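Long-range contacts in 4-alpha-glucanotransferase (Streptococcus agalactiae, PDB 6M6T), which is an amylomaltase-family enzyme built on a TIM barrel, with parallel strands surrounded by helices: residues D40-Q45 with G210-G215; Q198-K203 with G286-D291. One frame throughout, in Å; residues are numbered along the deposited sequence.

How the contacts relate
Contact 1 lies in the barrel wall, where strands 43-45 and 212-217 are parallel neighbours; most of its touching residues are buried. Contact 2 belongs to the helical layer outside that wall, is only partly buried, and joins helix 182-208 to the end of helix 277-289. The two share a run of chain, since helix 182-208 leads into strand 212-217. They meet where Asp-291 OD2 takes a hydrogen bond from Ile-213 N and Tyr-290 packs on Ile-213 and Gly-215. Their chemistry differs accordingly: contact 1 rests on strong backbone hydrogen bonds and aliphatic packing, while contact 2 relies on aromatic rings, a methionine and a lysine, with weak or long polar links.

Contact 1 of 2, residues D40-Q45 with G210-G215; sequences DQKFWQ and GIQIIG
Strands 43-45 and 212-215 run parallel, their short axes 27° apart, joined by three backbone hydrogen bonds: Gln-212 N to Lys-42 O, Trp-44 N to Gln-212 O and Ile-214 N to Trp-44 O, each 2.9 Å. The bond to Lys-42 O, supplied from just ahead of the strand, is almost straight, 175° at the hydrogen. Facing pairs are Phe-43 with Gln-212, Trp-44 with Ile-213 and Gln-45 with Ile-214, so side chains alternate between the two faces of the sheet. On the face of Phe-43 and Gln-45, Ile-214 CD1 lies 3.6 Å from Phe-43 CB and also reaches Gln-45 CB, while Ile-214 CB and CG2 lie along Gln-45 CG. The Phe-43 ring and Gln-212 extend abreast in a common direction, Phe-43 CD1 3.7 Å from Gln-212 CB; Lys-42 CG lies over the centre of one ring face. These are neighbouring strands of the TIM barrel, and this face looks inward, where Phe-43 meets Tyr-292 edge-to-face and Gln-45 OE1 is hydrogen-bonded to Tyr-392 OH. Trp-44 and Ile-213 occupy the outer face. Ile-213 CD1 comes within 3.6 Å of Trp-44 CB, the two side chains flanking each other. The indole, turned by a chi1 of -173° that sets CG opposite the backbone N, leads outward, away from strand 212-217, to Phe-32 and Leu-36 of helix 27-38, while NE1 is hydrogen-bonded to Met-11 O. Ile-211, just ahead of its strand, has its CD1 beside Gln-41 O and packs on Leu-36 and Val-37 of the same helix. Before it, Gly-210, with positive phi, is the C-prime residue of the Schellman motif that ends helix 182-208 and turns the chain into the strand.

Contact 2 of 2, residues Q198-K203 with G286-D291; sequences QWFELK and GVKMYD
Lys-288 meets Phe-200 through both its backbone and its side chain. Its carbonyl O lies at the edge of the Phe-200 ring, in the ring plane, 3.5 Å from Phe-200 CE1, and also takes a weak hydrogen bond from Lys-203 NZ at 3.4 Å. Lys-288 CE lies near Phe-200 CZ, but Lys-288 NZ is 6.0 Å from the ring centroid, too far for more than a faint cation-pi pull. Met-289 comes next and lies against two rings that are themselves in contact, Trp-199 CD1 sitting over a face of Phe-200. Bends at chi2 and chi3 (-68° and -54°) fold its end back, placing CE over the five-membered ring of Trp-199, 3.6 Å from the ring centroid in a CH-pi contact. Its SD makes oblique Met-aromatic contacts with both rings and is 4.0 Å from Phe-200 CZ. The other face of the Trp-199 indole is covered by Lys-203 CB, so the ring is held between aliphatic groups. Met-289 O accepts a weak, bent hydrogen bond from Trp-199 NE1 (3.3 Å, 135° at the hydrogen), and Lys-203 CD runs past the same carbonyl. Tyr-290, the first residue to leave helical geometry, sends its side chain nearly perpendicular to that of Trp-199, its CD1 4.1 Å from Trp-199 CZ2. Asp-291 and Lys-203 overlap head to tail along their lengths in a long salt bridge, 3.8 Å from Lys-203 NZ to Asp-291 OD1. OD2 of this aspartate is hydrogen-bonded to Ile-213 N, and OD1 weakly to Asn-207 ND2. Helices 182-208 and 277-289 thus pack against each other on the outside of the barrel, each leading into a strand, 212-217 and 292-295; Trp-199 and Tyr-290 both rest on Ile-213 of strand 212-217, and Leu-49 touches Trp-199, Met-289 and Tyr-290.

Contact 1 of 2, residues D40-Q45 with G210-G215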
loop_
_atom_site.group_PDB
_atom_site.type_symbol
_atom_site.label_atom_id
_atom_site.label_comp_id
_atom_site.label_asym_id
_atom_site.label_seq_id
_atom_site.Cartn_x
_atom_site.Cartn_y
_atom_site.Cartn_z
ATOM N N ASP A 40 -11.478 20.886 -2.306
ATOM C CA ASP A 40 -11.346 21.124 -0.870
ATOM C C ASP A 40 -11.218 19.811 -0.093
ATOM O O ASP A 40 -11.730 19.664 1.020
ATOM C CB ASP A 40 -12.502 21.972 -0.362
ATOM C CG ASP A 40 -12.841 23.103 -1.324
ATOM O OD1 ASP A 40 -12.024 24.053 -1.459
ATOM O OD2 ASP A 40 -13.902 23.012 -1.992
ATOM N N GLN A 41 -10.475 18.868 -0.679
ATOM C CA GLN A 41 -10.135 17.632 -0.003
ATOM C C GLN A 41 -9.033 17.876 1.017
ATOM O O GLN A 41 -8.327 18.882 0.993
ATOM C CB GLN A 41 -9.691 16.570 -1.001
ATOM C CG GLN A 41 -10.753 16.163 -1.990
ATOM C CD GLN A 41 -12.062 15.772 -1.328
ATOM O OE1 GLN A 41 -12.224 14.646 -0.847
ATOM N NE2 GLN A 41 -13.013 16.698 -1.318
ATOM N N LYS A 42 -8.910 16.947 1.948
ATOM C CA LYS A 42 -7.839 16.983 2.934
ATOM C C LYS A 42 -6.802 15.901 2.699
ATOM O O LYS A 42 -5.606 16.157 2.864
ATOM C CB LYS A 42 -8.410 16.851 4.355
ATOM C CG LYS A 42 -7.362 16.866 5.443
ATOM C CD LYS A 42 -7.262 18.205 6.122
ATOM C CE LYS A 42 -6.340 18.140 7.332
ATOM N NZ LYS A 42 -6.768 17.021 8.199
ATOM N N PHE A 43 -7.229 14.713 2.263
ATOM C CA PHE A 43 -6.354 13.550 2.267
ATOM C C PHE A 43 -6.264 12.909 0.893
ATOM O O PHE A 43 -7.248 12.857 0.146
ATOM C CB PHE A 43 -6.833 12.494 3.299
ATOM C CG PHE A 43 -6.788 12.984 4.713
ATOM C CD1 PHE A 43 -5.590 13.379 5.289
ATOM C CD2 PHE A 43 -7.942 13.085 5.457
ATOM C CE1 PHE A 43 -5.551 13.858 6.594
ATOM C CE2 PHE A 43 -7.913 13.568 6.764
ATOM C CZ PHE A 43 -6.723 13.960 7.327
ATOM N N TRP A 44 -5.060 12.420 0.583
ATOM C CA TRP A 44 -4.790 11.483 -0.509
ATOM C C TRP A 44 -4.314 10.200 0.157
ATOM O O TRP A 44 -3.245 10.192 0.784
ATOM C CB TRP A 44 -3.720 12.030 -1.471
ATOM C CG TRP A 44 -3.512 11.209 -2.708
ATOM C CD1 TRP A 44 -4.123 10.037 -3.011
ATOM C CD2 TRP A 44 -2.656 11.516 -3.831
ATOM N NE1 TRP A 44 -3.690 9.575 -4.237
ATOM C CE2 TRP A 44 -2.803 10.472 -4.766
ATOM C CE3 TRP A 44 -1.792 12.573 -4.139
ATOM C CZ2 TRP A 44 -2.121 10.447 -5.973
ATOM C CZ3 TRP A 44 -1.098 12.526 -5.332
ATOM C CH2 TRP A 44 -1.266 11.470 -6.232
ATOM N N GLN A 45 -5.109 9.131 0.068
ATOM C CA GLN A 45 -4.657 7.819 0.519
ATOM C C GLN A 45 -4.099 7.050 -0.675
ATOM O O GLN A 45 -4.791 6.865 -1.686
ATOM C CB GLN A 45 -5.778 7.020 1.182
ATOM C CG GLN A 45 -5.287 5.725 1.860
ATOM C CD GLN A 45 -6.278 5.161 2.877
ATOM O OE1 GLN A 45 -7.338 5.744 3.145
ATOM N NE2 GLN A 45 -5.932 4.023 3.454
ATOM N N GLY A 210 -1.792 22.184 1.579
ATOM C CA GLY A 210 -2.771 21.680 2.530
ATOM C C GLY A 210 -3.235 20.246 2.328
ATOM O O GLY A 210 -4.130 19.798 3.062
ATOM N N ILE A 211 -2.649 19.506 1.382
ATOM C CA ILE A 211 -3.012 18.115 1.110
ATOM C C ILE A 211 -2.094 17.184 1.900
ATOM O O ILE A 211 -0.864 17.276 1.792
ATOM C CB ILE A 211 -2.929 17.811 -0.393
ATOM C CG1 ILE A 211 -4.081 18.492 -1.110
ATOM C CG2 ILE A 211 -2.963 16.292 -0.644
ATOM C CD1 ILE A 211 -5.408 18.310 -0.367
ATOM N N GLN A 212 -2.690 16.269 2.671
ATOM C CA GLN A 212 -1.959 15.322 3.506
ATOM C C GLN A 212 -2.080 13.900 2.961
ATOM O O GLN A 212 -3.147 13.504 2.473
ATOM C CB GLN A 212 -2.477 15.375 4.935
ATOM C CG GLN A 212 -2.454 16.759 5.558
ATOM C CD GLN A 212 -1.702 16.773 6.867
ATOM O OE1 GLN A 212 -2.147 16.184 7.861
ATOM N NE2 GLN A 212 -0.538 17.423 6.871
ATOM N N ILE A 213 -0.984 13.126 3.072
ATOM C CA ILE A 213 -0.874 11.779 2.500
ATOM C C ILE A 213 -1.081 10.721 3.580
ATOM O O ILE A 213 -0.375 10.705 4.599
ATOM C CB ILE A 213 0.493 11.574 1.821
ATOM C CG1 ILE A 213 0.687 12.597 0.704
ATOM C CG2 ILE A 213 0.631 10.142 1.294
ATOM C CD1 ILE A 213 -0.338 12.457 -0.404
ATOM N N ILE A 214 -2.020 9.812 3.342
ATOM C CA ILE A 214 -2.164 8.609 4.156
ATOM C C ILE A 214 -1.421 7.475 3.457
ATOM O O ILE A 214 -1.892 6.932 2.452
ATOM C CB ILE A 214 -3.632 8.231 4.382
ATOM C CG1 ILE A 214 -4.481 9.446 4.724
ATOM C CG2 ILE A 214 -3.744 7.215 5.464
ATOM C CD1 ILE A 214 -5.955 9.212 4.408
ATOM N N GLY A 215 -0.266 7.113 4.004
ATOM C CA GLY A 215 0.442 5.935 3.551
ATOM C C GLY A 215 -0.042 4.633 4.203
ATOM O O GLY A 215 -0.661 4.614 5.268
#

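Contact 2 of 2, residues Q198-K203 with G286-D291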
loop_
_atom_site.group_PDB
_atom_site.type_symbol
_atom_site.label_atom_id
_atom_site.label_comp_id
_atom_site.label_asym_id
_atom_site.label_seq_id
_atom_site.Cartn_x
_atom_site.Cartn_y
_atom_site.Cartn_z
ATOM N N GLN A 198 12.214 12.182 -5.903
ATOM C CA GLN A 198 10.944 12.492 -6.562
ATOM C C GLN A 198 9.770 12.416 -5.592
ATOM O O GLN A 198 8.909 13.313 -5.564
ATOM C CB GLN A 198 10.735 11.553 -7.754
ATOM C CG GLN A 198 11.942 11.583 -8.676
ATOM C CD GLN A 198 11.637 11.299 -10.129
ATOM O OE1 GLN A 198 10.665 10.627 -10.463
ATOM N NE2 GLN A 198 12.493 11.806 -11.013
ATOM N N TRP A 199 9.723 11.353 -4.779
ATOM C CA TRP A 199 8.609 11.180 -3.860
ATOM C C TRP A 199 8.533 12.322 -2.855
ATOM O O TRP A 199 7.445 12.812 -2.551
ATOM C CB TRP A 199 8.704 9.853 -3.107
ATOM C CG TRP A 199 7.851 9.962 -1.890
ATOM C CD1 TRP A 199 8.252 10.260 -0.615
ATOM C CD2 TRP A 199 6.431 9.885 -1.860
ATOM N NE1 TRP A 199 7.155 10.345 0.210
ATOM C CE2 TRP A 199 6.027 10.118 -0.534
ATOM C CE3 TRP A 199 5.460 9.630 -2.828
ATOM C CZ2 TRP A 199 4.697 10.107 -0.157
ATOM C CZ3 TRP A 199 4.143 9.603 -2.449
ATOM C CH2 TRP A 199 3.769 9.842 -1.124
ATOM N N PHE A 200 9.662 12.737 -2.295
ATOM C CA PHE A 200 9.586 13.798 -1.306
ATOM C C PHE A 200 9.302 15.141 -1.959
ATOM O O PHE A 200 8.655 15.996 -1.342
ATOM C CB PHE A 200 10.852 13.811 -0.452
ATOM C CG PHE A 200 10.783 12.832 0.719
ATOM C CD1 PHE A 200 9.736 12.910 1.644
ATOM C CD2 PHE A 200 11.720 11.812 0.862
ATOM C CE1 PHE A 200 9.640 12.027 2.691
ATOM C CE2 PHE A 200 11.639 10.928 1.906
ATOM C CZ PHE A 200 10.592 11.034 2.836
ATOM N N GLU A 201 9.706 15.327 -3.224
ATOM C CA GLU A 201 9.212 16.482 -3.971
ATOM C C GLU A 201 7.685 16.490 -4.030
ATOM O O GLU A 201 7.043 17.516 -3.766
ATOM C CB GLU A 201 9.799 16.486 -5.379
ATOM C CG GLU A 201 11.088 17.285 -5.515
ATOM C CD GLU A 201 11.826 16.947 -6.801
ATOM O OE1 GLU A 201 13.061 17.178 -6.859
ATOM O OE2 GLU A 201 11.162 16.430 -7.739
ATOM N N LEU A 202 7.091 15.350 -4.391
ATOM C CA LEU A 202 5.634 15.271 -4.465
ATOM C C LEU A 202 4.985 15.500 -3.096
ATOM O O LEU A 202 3.998 16.239 -2.973
ATOM C CB LEU A 202 5.204 13.928 -5.046
ATOM C CG LEU A 202 3.680 13.873 -5.159
ATOM C CD1 LEU A 202 3.211 14.915 -6.149
ATOM C CD2 LEU A 202 3.173 12.495 -5.554
ATOM N N LYS A 203 5.515 14.860 -2.055
ATOM C CA LYS A 203 4.952 15.058 -0.725
ATOM C C LYS A 203 5.078 16.513 -0.276
ATOM O O LYS A 203 4.197 17.022 0.419
ATOM C CB LYS A 203 5.613 14.103 0.282
ATOM C CG LYS A 203 5.357 14.434 1.752
ATOM C CD LYS A 203 5.196 13.196 2.610
ATOM C CE LYS A 203 4.918 13.572 4.060
ATOM N NZ LYS A 203 6.161 13.928 4.790
ATOM N N GLY A 286 7.836 5.393 8.674
ATOM C CA GLY A 286 6.512 5.539 8.101
ATOM C C GLY A 286 5.958 6.931 8.323
ATOM O O GLY A 286 5.432 7.577 7.402
ATOM N N VAL A 287 6.088 7.412 9.562
ATOM C CA VAL A 287 5.679 8.777 9.878
ATOM C C VAL A 287 6.598 9.822 9.239
ATOM O O VAL A 287 6.237 10.998 9.183
ATOM C CB VAL A 287 5.606 8.964 11.399
ATOM C CG1 VAL A 287 4.824 7.815 12.031
ATOM C CG2 VAL A 287 7.004 9.067 11.990
ATOM N N LYS A 288 7.791 9.451 8.774
ATOM C CA LYS A 288 8.482 10.401 7.908
ATOM C C LYS A 288 8.073 10.250 6.444
ATOM O O LYS A 288 8.018 11.244 5.711
ATOM C CB LYS A 288 10.010 10.287 8.038
ATOM C CG LYS A 288 10.727 11.450 7.319
ATOM C CD LYS A 288 12.248 11.294 7.169
ATOM C CE LYS A 288 12.819 12.282 6.117
ATOM N NZ LYS A 288 13.886 13.188 6.648
ATOM N N MET A 289 7.767 9.030 6.000
ATOM C CA MET A 289 7.369 8.850 4.610
ATOM C C MET A 289 6.028 9.502 4.328
ATOM O O MET A 289 5.745 9.867 3.185
ATOM C CB MET A 289 7.315 7.361 4.260
ATOM C CG MET A 289 8.619 6.801 3.667
ATOM S SD MET A 289 9.074 7.419 2.018
ATOM C CE MET A 289 7.588 7.090 1.043
ATOM N N TYR A 290 5.197 9.666 5.346
ATOM C CA TYR A 290 3.817 10.063 5.137
ATOM C C TYR A 290 3.438 11.147 6.130
ATOM O O TYR A 290 4.264 11.624 6.922
ATOM C CB TYR A 290 2.898 8.845 5.253
ATOM C CG TYR A 290 3.379 7.702 4.389
ATOM C CD1 TYR A 290 3.494 7.850 3.004
ATOM C CD2 TYR A 290 3.747 6.494 4.944
ATOM C CE1 TYR A 290 3.933 6.805 2.199
ATOM C CE2 TYR A 290 4.195 5.445 4.145
ATOM C CZ TYR A 290 4.285 5.608 2.781
ATOM O OH TYR A 290 4.721 4.561 2.005
ATOM N N ASP A 291 2.179 11.567 6.046
ATOM C CA ASP A 291 1.575 12.444 7.039
ATOM C C ASP A 291 0.658 11.675 7.990
ATOM O O ASP A 291 0.533 12.036 9.169
ATOM C CB ASP A 291 0.780 13.562 6.348
ATOM C CG ASP A 291 1.585 14.302 5.258
ATOM O OD1 ASP A 291 2.571 15.004 5.592
ATOM O OD2 ASP A 291 1.220 14.197 4.060
#